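Local coordinates for protein Aac(6')-ib (Escherichia coli, PDB 2BUE) that probably transfers the acetyl group of acetyl-CoA to the 6'-amino group of aminoglycosides such as kanamycin B, conferring resistance to these antibiotics, at residues T79-M84 with E141-D146. The protein carries 2 engineered substitutions. Sequence-based numbering, arbitrary orientation.
Sequences TPYIAM and ELLFND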
# COMPACT_ATOMS: atom_id res chain seq x y z
N THR A 79 3.98 -6.75 5.34
CA THR A 79 4.85 -7.35 4.32
C THR A 79 5.23 -6.31 3.27
O THR A 79 4.34 -5.76 2.60
CB THR A 79 4.16 -8.55 3.63
OG1 THR A 79 3.79 -9.52 4.62
CG2 THR A 79 5.05 -9.19 2.58
N PRO A 80 6.54 -6.03 3.12
CA PRO A 80 7.01 -5.04 2.14
C PRO A 80 7.34 -5.62 0.78
O PRO A 80 7.94 -6.73 0.69
CB PRO A 80 8.29 -4.49 2.81
CG PRO A 80 8.88 -5.70 3.54
CD PRO A 80 7.65 -6.58 3.94
N TYR A 81 6.99 -4.87 -0.27
CA TYR A 81 7.27 -5.24 -1.66
C TYR A 81 7.99 -4.12 -2.40
O TYR A 81 7.81 -2.93 -2.07
CB TYR A 81 5.97 -5.52 -2.43
CG TYR A 81 5.02 -6.43 -1.73
CD1 TYR A 81 5.16 -7.82 -1.81
CD2 TYR A 81 3.97 -5.90 -0.98
CE1 TYR A 81 4.27 -8.66 -1.12
CE2 TYR A 81 3.06 -6.72 -0.29
CZ TYR A 81 3.24 -8.11 -0.36
OH TYR A 81 2.33 -8.92 0.29
N ILE A 82 8.77 -4.50 -3.42
CA ILE A 82 9.27 -3.56 -4.40
C ILE A 82 8.52 -3.82 -5.71
O ILE A 82 8.42 -4.97 -6.16
CB ILE A 82 10.82 -3.66 -4.61
CG1 ILE A 82 11.54 -3.36 -3.29
CG2 ILE A 82 11.23 -2.70 -5.76
CD1 ILE A 82 11.35 -1.92 -2.76
N ALA A 83 7.97 -2.74 -6.27
CA ALA A 83 7.31 -2.78 -7.57
C ALA A 83 8.35 -2.66 -8.67
O ALA A 83 9.22 -1.76 -8.62
CB ALA A 83 6.29 -1.66 -7.68
N MET A 84 8.24 -3.55 -9.66
CA MET A 84 9.19 -3.62 -10.77
C MET A 84 8.52 -3.37 -12.12
O MET A 84 7.40 -3.81 -12.35
CB MET A 84 9.82 -5.02 -10.83
CG MET A 84 10.50 -5.47 -9.54
SD MET A 84 11.98 -4.52 -9.17
CE MET A 84 13.00 -4.93 -10.60
N GLU A 141 -4.46 -8.43 -6.96
CA GLU A 141 -4.43 -9.81 -7.50
C GLU A 141 -3.57 -10.75 -6.63
O GLU A 141 -4.02 -11.86 -6.27
CB GLU A 141 -3.96 -9.80 -8.96
CG GLU A 141 -4.02 -11.20 -9.59
CD GLU A 141 -3.82 -11.17 -11.08
OE1 GLU A 141 -4.44 -10.32 -11.76
OE2 GLU A 141 -3.02 -11.99 -11.57
N LEU A 142 -2.38 -10.28 -6.25
CA LEU A 142 -1.49 -11.06 -5.39
C LEU A 142 -2.22 -11.47 -4.10
O LEU A 142 -2.25 -12.66 -3.72
CB LEU A 142 -0.24 -10.22 -5.08
CG LEU A 142 0.90 -10.84 -4.27
CD1 LEU A 142 2.17 -10.02 -4.51
CD2 LEU A 142 0.56 -10.85 -2.80
N LEU A 143 -2.81 -10.48 -3.43
CA LEU A 143 -3.49 -10.73 -2.18
C LEU A 143 -4.66 -11.73 -2.31
O LEU A 143 -4.80 -12.61 -1.46
CB LEU A 143 -3.93 -9.41 -1.52
CG LEU A 143 -2.75 -8.55 -1.03
CD1 LEU A 143 -3.23 -7.12 -0.64
CD2 LEU A 143 -2.02 -9.20 0.15
N PHE A 144 -5.48 -11.59 -3.35
CA PHE A 144 -6.59 -12.53 -3.52
C PHE A 144 -6.10 -13.94 -3.92
O PHE A 144 -6.84 -14.91 -3.84
CB PHE A 144 -7.64 -11.99 -4.48
CG PHE A 144 -8.51 -10.90 -3.87
CD1 PHE A 144 -9.09 -11.08 -2.60
CD2 PHE A 144 -8.81 -9.74 -4.59
CE1 PHE A 144 -9.94 -10.10 -2.04
CE2 PHE A 144 -9.64 -8.73 -4.04
CZ PHE A 144 -10.20 -8.91 -2.78
N ASN A 145 -4.85 -14.05 -4.34
CA ASN A 145 -4.28 -15.39 -4.59
C ASN A 145 -3.91 -16.11 -3.30
O ASN A 145 -3.49 -17.29 -3.30
CB ASN A 145 -3.10 -15.30 -5.56
CG ASN A 145 -3.55 -15.25 -7.00
OD1 ASN A 145 -4.65 -15.75 -7.32
ND2 ASN A 145 -2.72 -14.67 -7.89
N ASP A 146 -4.07 -15.42 -2.18
CA ASP A 146 -4.14 -16.09 -0.89
C ASP A 146 -5.60 -16.37 -0.59
O ASP A 146 -6.37 -15.42 -0.32
CB ASP A 146 -3.51 -15.21 0.21
CG ASP A 146 -3.58 -15.86 1.59
OD1 ASP A 146 -4.19 -16.93 1.74
OD2 ASP A 146 -3.02 -15.27 2.54
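The phenol ring of Tyr81 meets Leu142 obliquely, neither squarely over a face nor squarely at an edge: CD1 of Leu142 comes to 4.2 Å from CE1 of the ring. The other branch of the same leucine serves the far end, where Leu142 CD2 lies 4.1 Å from Tyr81 OH. Leu142 is modelled in two conformers, and its details here hold for one of them. Leu143 adds a looser touch, its CD2 standing 4.4 Å from that OH. A long aromatic side chain thus spans the gap between sheet and helix, for the closest CA atoms, those of Tyr81 and Leu142, remain 11.2 Å apart. The CB bond of Leu142 already heads for strand 78-85, and with CG anti to the backbone N (chi1 -176°) the fork of methyls extends that way. This is sheet-to-helix packing within the GNAT fold; the Tyr81 side chain is about 8 Å from that of Gln119, which binds acetyl-CoA, and about 11 Å from the bound ribostamycin. The buried hydroxyl bonds to Ser95 OG on the adjacent strand 88-97, which Leu143 also touches. The link to the helix is thus small, loose and largely apolar, probably held by dispersion and partial exclusion of water, with Leu142 still partly open to solvent.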